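Local structure of conserved hypothetical protein (Sulfolobus solfataricus, 2FNA) at residues M2-S7 and I215-R220; R39-S44 and G240-W245; E129-A134 and K169-I174. The protein binds ADP and magnesium as an archaeal AAA+ ATPase, and so probably hydrolyses ATP, though its cellular role is not established. All blocks are in the same frame, centred on the assembly; numbering follows the deposited sequence.

Contact 1: M2-S7 and I215-R220; sequences MLFDTS and IEFLRR. With ADP (adenosine-5'-diphosphate), chain D.
An apolar, buried contact without hydrogen bonds across it joins L3 and F4, in the loop ahead of helix 19-27, to F217, L218 and R220 on helix 211-225, beside the adenine of ADP. L3 supplies the tightest approach: its CD2 lies 3.2 Å from F217 O, while CG packs 3.7 Å from F217 CE1. The R220 side chain, extended from CG to NE, crosses L3 at about a right angle, its CG 3.9 Å from L3 CD2. F4 forms an offset edge-to-face pair with F217, the F4 edge turned to the F217 face, with ring centroids 5.6 Å apart and planes at 74°. With CG anti to the backbone N (chi1 170°), F217 reaches from the helix towards the nucleotide, and its CE1 edge meets ADP C2 at 3.6 Å. With an alanine at F217, the F4 edge would probably lose its aromatic partner and a gap would open beside the adenine. The loop also holds the ribose, S7 O accepting a 2.6 Å hydrogen bond from ADP O2'. Helix 243-256 touches both rings, L254 meeting F4 and L246 and T247 meeting F217, while V235 of helix 232-239 touches L218.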
# COMPACT_ATOMS: atom_id res chain seq x y z
N MSE A 2 -3.19 15.05 15.89
CA MSE A 2 -2.05 14.84 16.77
C MSE A 2 -1.24 13.66 16.25
O MSE A 2 -1.68 12.93 15.37
CB MSE A 2 -2.54 14.59 18.20
CG MSE A 2 -3.53 13.44 18.31
SE MSE A 2 -4.32 13.22 20.09
CE MSE A 2 -5.34 15.04 20.24
N LEU A 3 -0.04 13.48 16.78
CA LEU A 3 0.89 12.52 16.24
C LEU A 3 0.34 11.07 16.25
O LEU A 3 0.66 10.27 15.38
CB LEU A 3 2.18 12.57 17.02
CG LEU A 3 3.38 11.88 16.39
CD1 LEU A 3 3.84 12.74 15.18
CD2 LEU A 3 4.52 11.72 17.39
N PHE A 4 -0.47 10.75 17.24
CA PHE A 4 -0.98 9.39 17.39
C PHE A 4 -2.40 9.15 16.84
O PHE A 4 -2.99 8.13 17.14
CB PHE A 4 -0.94 8.99 18.86
CG PHE A 4 0.44 8.99 19.46
CD1 PHE A 4 1.55 8.61 18.73
CD2 PHE A 4 0.62 9.34 20.78
CE1 PHE A 4 2.80 8.60 19.31
CE2 PHE A 4 1.85 9.32 21.35
CZ PHE A 4 2.94 8.94 20.61
N ASP A 5 -2.95 10.06 16.03
CA ASP A 5 -4.22 9.76 15.37
C ASP A 5 -4.13 8.43 14.56
O ASP A 5 -3.19 8.21 13.78
CB ASP A 5 -4.65 10.89 14.41
CG ASP A 5 -5.05 12.16 15.13
OD1 ASP A 5 -5.40 12.12 16.34
OD2 ASP A 5 -5.05 13.21 14.47
N THR A 6 -5.07 7.54 14.82
CA THR A 6 -5.13 6.25 14.18
C THR A 6 -6.00 6.37 12.91
O THR A 6 -7.19 5.94 12.90
CB THR A 6 -5.76 5.17 15.12
OG1 THR A 6 -7.09 5.57 15.45
CG2 THR A 6 -4.90 5.00 16.39
N SER A 7 -5.42 7.02 11.93
CA SER A 7 -5.89 7.08 10.54
C SER A 7 -4.69 7.69 9.76
O SER A 7 -3.75 8.25 10.38
CB SER A 7 -7.20 7.88 10.37
OG SER A 7 -7.08 9.24 10.77
N ILE A 215 11.81 5.31 19.08
CA ILE A 215 11.92 5.98 20.37
C ILE A 215 11.68 7.48 20.21
O ILE A 215 10.93 8.08 20.97
CB ILE A 215 13.32 5.68 21.02
CG1 ILE A 215 13.32 4.23 21.50
CG2 ILE A 215 13.63 6.65 22.17
CD1 ILE A 215 14.65 3.72 21.89
N GLU A 216 12.31 8.09 19.21
CA GLU A 216 12.11 9.51 18.95
C GLU A 216 10.66 9.83 18.55
O GLU A 216 10.17 10.90 18.88
CB GLU A 216 13.11 10.01 17.91
CG GLU A 216 13.09 11.52 17.67
CD GLU A 216 13.18 12.36 18.97
OE1 GLU A 216 13.92 11.98 19.92
OE2 GLU A 216 12.51 13.41 19.02
N PHE A 217 9.99 8.92 17.85
CA PHE A 217 8.58 9.10 17.44
C PHE A 217 7.66 9.17 18.66
O PHE A 217 6.81 10.05 18.79
CB PHE A 217 8.17 7.92 16.53
CG PHE A 217 6.71 7.84 16.21
CD1 PHE A 217 6.12 8.80 15.41
CD2 PHE A 217 5.92 6.81 16.71
CE1 PHE A 217 4.79 8.76 15.10
CE2 PHE A 217 4.59 6.75 16.41
CZ PHE A 217 3.99 7.74 15.60
N LEU A 218 7.85 8.22 19.56
CA LEU A 218 7.04 8.15 20.78
C LEU A 218 7.32 9.34 21.67
O LEU A 218 6.38 9.96 22.17
CB LEU A 218 7.41 6.90 21.55
CG LEU A 218 6.94 5.62 20.89
CD1 LEU A 218 7.40 4.51 21.73
CD2 LEU A 218 5.41 5.61 20.76
N ARG A 219 8.61 9.62 21.87
CA ARG A 219 9.07 10.78 22.64
C ARG A 219 8.39 12.04 22.15
O ARG A 219 7.86 12.82 22.92
CB ARG A 219 10.60 10.98 22.52
CG ARG A 219 11.17 11.90 23.59
CD ARG A 219 12.51 12.60 23.22
NE ARG A 219 12.54 13.61 22.14
CZ ARG A 219 11.56 14.43 21.73
NH1 ARG A 219 10.36 14.41 22.26
NH2 ARG A 219 11.79 15.29 20.74
N ARG A 220 8.38 12.24 20.84
CA ARG A 220 7.73 13.40 20.28
C ARG A 220 6.22 13.45 20.55
O ARG A 220 5.68 14.50 20.84
CB ARG A 220 8.01 13.51 18.79
CG ARG A 220 7.13 14.55 18.15
CD ARG A 220 7.64 15.07 16.85
NE ARG A 220 6.50 15.66 16.15
CZ ARG A 220 6.53 16.12 14.91
NH1 ARG A 220 7.67 16.09 14.22
NH2 ARG A 220 5.41 16.62 14.38
PB ADP D . 0.36 2.58 4.78
O1B ADP D . 1.81 2.48 4.46
O2B ADP D . -0.21 1.25 5.24
O3B ADP D . -0.50 3.31 3.80
PA ADP D . -0.61 4.66 6.64
O1A ADP D . -0.35 5.99 6.00
O2A ADP D . -2.01 4.23 6.46
O3A ADP D . 0.38 3.46 6.20
O5' ADP D . -0.12 4.79 8.14
C5' ADP D . -0.38 3.77 9.13
C4' ADP D . -0.66 4.43 10.48
O4' ADP D . 0.53 4.92 11.07
C3' ADP D . -1.58 5.60 10.44
O3' ADP D . -2.24 5.68 11.72
C2' ADP D . -0.65 6.80 10.32
O2' ADP D . -1.22 7.99 10.84
C1' ADP D . 0.49 6.33 11.17
N9 ADP D . 1.81 6.80 10.76
C8 ADP D . 2.66 6.14 9.93
N7 ADP D . 3.81 6.81 9.82
C5 ADP D . 3.70 7.92 10.58
C6 ADP D . 4.56 9.08 10.94
N6 ADP D . 5.79 9.19 10.41
N1 ADP D . 4.07 10.01 11.80
C2 ADP D . 2.85 9.91 12.35
N3 ADP D . 2.02 8.89 12.08
C4 ADP D . 2.39 7.89 11.23

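Contact 2: R39-S44 and G240-W245; sequences RRTGKS and GGIPGW. With MG (magnesium ion), chain C; ADP (adenosine-5'-diphosphate), chain D.
O1B of the ADP beta-phosphate is gripped from several directions by the segment R39-S44: K43 N donates at 2.8 Å and 160°, K43 NZ reaches the same oxygen at 2.9 Å, and the amides of T41 and G42 add weak bonds. G42 N also donates to the bridging O3A. The K43 side chain doubles back through bends at chi3 and chi4, which returns its ammonium to the phosphate, where G37 O and S178 OG also receive it. R40 N donates to O2B at 2.7 Å, and S44 N to O3B. The magnesium ion is coordinated by S44 OG, ADP O3B and four waters, and D144 bonds to S44 OG as a second-shell partner.

Across the contact, the phosphate loop is tied to the start of helix 243-256 by G244 N to R40 O, 2.9 Å, with the donor in the carbonyl plane. A CB at G244 would lie 2.7 Å from R40 CB, a clash, so glycine lets the backbones come this close. R40 then bends at chi3 over one face of W245: CD sits 3.7 Å from the six-membered-ring centroid, 12° off the normal, a CH-pi contact, and NE lies 3.1 Å from W245 CZ2. The guanidinium continues to a salt bridge with E277, while W245 NE1 bonds to E349. I242 CG2 packs on R40 CB, and P243 CB lies 3.3 Å from ADP N7. Backbone amides, lysine and serine around a beta-phosphate and magnesium fit the Walker A P-loop of a P-loop NTPase, here backed by the helix that also borders the nucleotide.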
# COMPACT_ATOMS: atom_id res chain seq x y z
N ARG A 39 2.92 -2.65 4.69
CA ARG A 39 1.76 -2.11 5.32
C ARG A 39 2.12 -1.34 6.58
O ARG A 39 3.00 -1.73 7.34
CB ARG A 39 0.76 -3.18 5.67
CG ARG A 39 -0.13 -3.54 4.56
CD ARG A 39 -1.20 -4.51 5.03
NE ARG A 39 -1.33 -5.56 4.06
CZ ARG A 39 -1.91 -5.42 2.88
NH1 ARG A 39 -2.45 -4.26 2.51
NH2 ARG A 39 -1.95 -6.47 2.06
N ARG A 40 1.42 -0.23 6.76
CA ARG A 40 1.48 0.59 7.98
C ARG A 40 2.78 1.33 8.17
O ARG A 40 3.10 1.72 9.30
CB ARG A 40 1.15 -0.26 9.20
CG ARG A 40 -0.30 -0.58 9.26
CD ARG A 40 -0.55 -1.62 10.33
NE ARG A 40 -0.13 -2.97 9.94
CZ ARG A 40 -0.82 -3.77 9.14
NH1 ARG A 40 -1.98 -3.38 8.61
NH2 ARG A 40 -0.37 -4.99 8.89
N THR A 41 3.47 1.62 7.07
CA THR A 41 4.72 2.37 7.11
C THR A 41 4.53 3.87 6.77
O THR A 41 5.47 4.65 6.87
CB THR A 41 5.84 1.74 6.23
OG1 THR A 41 5.36 1.49 4.92
CG2 THR A 41 6.36 0.41 6.85
N GLY A 42 3.32 4.27 6.40
CA GLY A 42 2.99 5.67 6.18
C GLY A 42 2.82 6.07 4.74
O GLY A 42 2.83 7.27 4.43
N LYS A 43 2.64 5.08 3.85
CA LYS A 43 2.58 5.38 2.41
C LYS A 43 1.38 6.27 2.11
O LYS A 43 1.54 7.32 1.52
CB LYS A 43 2.54 4.11 1.55
CG LYS A 43 3.75 3.18 1.67
CD LYS A 43 3.62 1.97 0.76
CE LYS A 43 2.42 1.06 1.12
NZ LYS A 43 2.55 0.48 2.47
N SER A 44 0.18 5.87 2.53
CA SER A 44 -1.00 6.69 2.24
C SER A 44 -0.87 8.08 2.88
O SER A 44 -1.26 9.08 2.28
CB SER A 44 -2.31 5.99 2.66
OG SER A 44 -2.52 4.76 1.98
N GLY A 240 7.91 -3.30 18.15
CA GLY A 240 8.77 -3.21 16.97
C GLY A 240 8.64 -1.86 16.30
O GLY A 240 8.12 -0.90 16.88
N GLY A 241 9.14 -1.78 15.06
CA GLY A 241 9.31 -0.51 14.36
C GLY A 241 8.22 -0.07 13.40
O GLY A 241 8.28 1.02 12.84
N ILE A 242 7.21 -0.90 13.17
CA ILE A 242 6.16 -0.50 12.21
C ILE A 242 5.43 0.74 12.72
O ILE A 242 4.86 0.72 13.81
CB ILE A 242 5.20 -1.66 11.91
CG1 ILE A 242 5.94 -2.74 11.09
CG2 ILE A 242 3.90 -1.19 11.22
CD1 ILE A 242 6.35 -2.33 9.69
N PRO A 243 5.47 1.86 11.95
CA PRO A 243 4.87 3.09 12.47
C PRO A 243 3.42 2.97 12.92
O PRO A 243 3.04 3.57 13.94
CB PRO A 243 5.01 4.08 11.31
CG PRO A 243 6.23 3.63 10.59
CD PRO A 243 6.15 2.09 10.66
N GLY A 244 2.61 2.26 12.14
CA GLY A 244 1.20 2.09 12.43
C GLY A 244 0.94 1.45 13.78
O GLY A 244 -0.01 1.84 14.48
N TRP A 245 1.78 0.49 14.18
CA TRP A 245 1.56 -0.16 15.47
C TRP A 245 2.01 0.76 16.63
O TRP A 245 1.38 0.79 17.70
CB TRP A 245 2.32 -1.47 15.59
CG TRP A 245 2.03 -2.53 14.58
CD1 TRP A 245 2.95 -3.33 14.03
CD2 TRP A 245 0.76 -2.97 14.07
NE1 TRP A 245 2.37 -4.22 13.20
CE2 TRP A 245 1.02 -4.03 13.20
CE3 TRP A 245 -0.57 -2.57 14.26
CZ2 TRP A 245 0.01 -4.71 12.51
CZ3 TRP A 245 -1.58 -3.24 13.56
CH2 TRP A 245 -1.28 -4.29 12.71
MG MG C . -2.14 2.79 2.76
PB ADP D . 0.36 2.58 4.78
O1B ADP D . 1.81 2.48 4.46
O2B ADP D . -0.21 1.25 5.24
O3B ADP D . -0.50 3.31 3.80
PA ADP D . -0.61 4.66 6.64
O1A ADP D . -0.35 5.99 6.00
O2A ADP D . -2.01 4.23 6.46
O3A ADP D . 0.38 3.46 6.20
O5' ADP D . -0.12 4.79 8.14
C5' ADP D . -0.38 3.77 9.13
C4' ADP D . -0.66 4.43 10.48
O4' ADP D . 0.53 4.92 11.07
C3' ADP D . -1.58 5.60 10.44
O3' ADP D . -2.24 5.68 11.72
C2' ADP D . -0.65 6.80 10.32
O2' ADP D . -1.22 7.99 10.84
C1' ADP D . 0.49 6.33 11.17
N9 ADP D . 1.81 6.80 10.76
C8 ADP D . 2.66 6.14 9.93
N7 ADP D . 3.81 6.81 9.82
C5 ADP D . 3.70 7.92 10.58
C6 ADP D . 4.56 9.08 10.94
N6 ADP D . 5.79 9.19 10.41
N1 ADP D . 4.07 10.01 11.80
C2 ADP D . 2.85 9.91 12.35
N3 ADP D . 2.02 8.89 12.08
C4 ADP D . 2.39 7.89 11.23
O HOH W 1 -1.94 0.77 3.38
O HOH W 2 -1.24 2.49 1.00
O HOH W 3 -3.30 3.36 4.42
O HOH W 4 -3.95 2.33 1.74

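Contact 3: E129-A134 and K169-I174; sequences ESFEQA and KRIKFI
E132 sends CG anti to its own backbone N (chi1 160°) and continues extended beyond it, so that its carboxylate reaches the turn before strand 171-177. R170 comes from the other segment with CG beside its backbone N and a bend at chi3, which folds the guanidinium back over E132 of helix 124-133. The two side chains cross at about a right angle, and two hydrogen bonds result. R170 N donates to E132 OE1 at 3.0 Å with an N-H...O angle of 156°, meeting the oxygen from above the carboxylate plane. R170 NH2 in turn donates to the backbone E132 O, also at 3.0 Å and 159°; the acceptor lies near the guanidinium plane, but the N-H arrives from above the carbonyl plane.

The stem of the glutamate is covered as well. E132 CG lies over one guanidinium face, 3.5 Å from R170 NH2. The carboxylate and guanidinium planes are clearly turned from each other, and E132 OE2 stays 4.2 Å from R170 NH2, well out of the guanidinium plane, so the two charges are near each other without a salt bridge.

Beneath this polar layer the contact turns apolar. I171 CD1 meets F131 CB at 4.0 Å and lies at the edge of the F131 ring, near its plane. Both side chains also touch I141 of the neighbouring strand 139-144, which places the helix against the parallel sheet.

Each of the two residues thus joins backbone to side chain: the glutamate carboxylate accepts from an amide at the approach to the strand, and the arginine donates to a backbone carbonyl of the helix segment. The attraction between the charges is likely to reinforce this reciprocal pairing, but the directional bonds run to backbone atoms.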
# COMPACT_ATOMS: atom_id res chain seq x y z
N GLU A 129 -5.95 12.28 -21.15
CA GLU A 129 -5.66 13.36 -22.07
C GLU A 129 -6.62 14.54 -21.89
O GLU A 129 -6.23 15.69 -22.11
CB GLU A 129 -5.70 12.83 -23.51
CG GLU A 129 -5.01 13.74 -24.50
CD GLU A 129 -4.55 13.05 -25.77
OE1 GLU A 129 -4.59 11.80 -25.87
OE2 GLU A 129 -4.13 13.79 -26.69
N SER A 130 -7.85 14.25 -21.46
CA SER A 130 -8.85 15.31 -21.23
C SER A 130 -8.65 16.03 -19.90
O SER A 130 -9.00 17.21 -19.77
CB SER A 130 -10.26 14.74 -21.29
OG SER A 130 -10.53 13.98 -20.13
N PHE A 131 -8.12 15.33 -18.90
CA PHE A 131 -7.71 15.95 -17.65
C PHE A 131 -6.62 16.95 -17.98
O PHE A 131 -6.65 18.09 -17.50
CB PHE A 131 -7.11 14.95 -16.67
CG PHE A 131 -8.06 13.87 -16.21
CD1 PHE A 131 -9.43 13.99 -16.34
CD2 PHE A 131 -7.55 12.73 -15.60
CE1 PHE A 131 -10.27 12.98 -15.89
CE2 PHE A 131 -8.39 11.72 -15.14
CZ PHE A 131 -9.76 11.85 -15.29
N GLU A 132 -5.67 16.52 -18.81
CA GLU A 132 -4.56 17.37 -19.24
C GLU A 132 -5.05 18.56 -20.05
O GLU A 132 -4.55 19.66 -19.86
CB GLU A 132 -3.48 16.55 -20.00
CG GLU A 132 -2.56 17.39 -20.88
CD GLU A 132 -1.20 16.79 -21.13
OE1 GLU A 132 -0.70 16.06 -20.26
OE2 GLU A 132 -0.61 17.10 -22.20
N GLN A 133 -6.03 18.36 -20.94
CA GLN A 133 -6.64 19.48 -21.67
C GLN A 133 -7.31 20.52 -20.76
O GLN A 133 -7.27 21.72 -21.04
CB GLN A 133 -7.69 19.00 -22.69
CG GLN A 133 -7.25 19.12 -24.15
CD GLN A 133 -6.38 17.95 -24.63
OE1 GLN A 133 -6.62 17.39 -25.71
NE2 GLN A 133 -5.36 17.59 -23.84
N ALA A 134 -7.90 20.04 -19.67
CA ALA A 134 -8.68 20.86 -18.75
C ALA A 134 -7.83 21.61 -17.68
O ALA A 134 -8.37 22.42 -16.92
CB ALA A 134 -9.74 19.99 -18.07
N LYS A 169 2.40 15.20 -20.56
CA LYS A 169 3.43 15.84 -19.73
C LYS A 169 2.90 16.54 -18.51
O LYS A 169 3.68 16.88 -17.63
CB LYS A 169 4.27 16.81 -20.56
CG LYS A 169 4.91 16.18 -21.83
CD LYS A 169 6.04 15.17 -21.52
CE LYS A 169 6.25 14.21 -22.70
NZ LYS A 169 7.65 13.69 -22.81
N ARG A 170 1.58 16.75 -18.44
CA ARG A 170 0.93 17.27 -17.23
C ARG A 170 0.20 16.20 -16.42
O ARG A 170 -0.56 16.55 -15.53
CB ARG A 170 -0.05 18.41 -17.55
CG ARG A 170 0.67 19.70 -17.94
CD ARG A 170 -0.25 20.90 -17.95
NE ARG A 170 -1.28 20.81 -18.98
CZ ARG A 170 -1.06 20.96 -20.29
NH1 ARG A 170 0.17 21.21 -20.75
NH2 ARG A 170 -2.07 20.87 -21.14
N ILE A 171 0.40 14.93 -16.73
CA ILE A 171 -0.20 13.83 -15.96
C ILE A 171 0.93 13.18 -15.17
O ILE A 171 1.93 12.75 -15.77
CB ILE A 171 -0.94 12.77 -16.85
CG1 ILE A 171 -2.15 13.36 -17.59
CG2 ILE A 171 -1.37 11.55 -16.04
CD1 ILE A 171 -3.32 13.71 -16.75
N LYS A 172 0.80 13.20 -13.84
CA LYS A 172 1.78 12.64 -12.92
C LYS A 172 1.13 11.59 -12.04
O LYS A 172 0.23 11.90 -11.27
CB LYS A 172 2.35 13.75 -12.04
CG LYS A 172 2.92 14.92 -12.77
CD LYS A 172 4.13 14.53 -13.58
CE LYS A 172 4.72 15.71 -14.37
NZ LYS A 172 5.59 15.09 -15.39
N PHE A 173 1.58 10.34 -12.16
CA PHE A 173 1.03 9.25 -11.38
C PHE A 173 1.79 9.05 -10.09
O PHE A 173 3.05 9.13 -10.05
CB PHE A 173 1.12 7.92 -12.13
CG PHE A 173 0.26 7.85 -13.34
CD1 PHE A 173 -1.04 7.36 -13.24
CD2 PHE A 173 0.73 8.23 -14.58
CE1 PHE A 173 -1.86 7.31 -14.35
CE2 PHE A 173 -0.07 8.15 -15.70
CZ PHE A 173 -1.37 7.69 -15.58
N ILE A 174 1.04 8.71 -9.05
CA ILE A 174 1.64 8.22 -7.84
C ILE A 174 1.03 6.86 -7.56
O ILE A 174 -0.19 6.73 -7.39
CB ILE A 174 1.42 9.19 -6.62
CG1 ILE A 174 2.09 10.53 -6.89
CG2 ILE A 174 1.98 8.59 -5.33
CD1 ILE A 174 1.68 11.59 -5.89

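Overall arrangement
Contacts 1 and 2 border the same ADP molecule, their centres 11 Å apart and their nearest atoms about 4 Å apart without touching. Contact 1 meets the ribose and adenine; contact 2 takes the phosphates and magnesium, and its P243 also reaches the adenine. Their segments alternate along the chain, and the nucleotide is contacted by parts distant in sequence. Contact 3 stands apart, its centre 31 Å from that of contact 2 and 36 Å from that of contact 1, and it does not touch ADP. It shares the parallel sheet with the pocket: strand 171-177 runs beside strand 32-37, which leads into the phosphate-binding loop of contact 2.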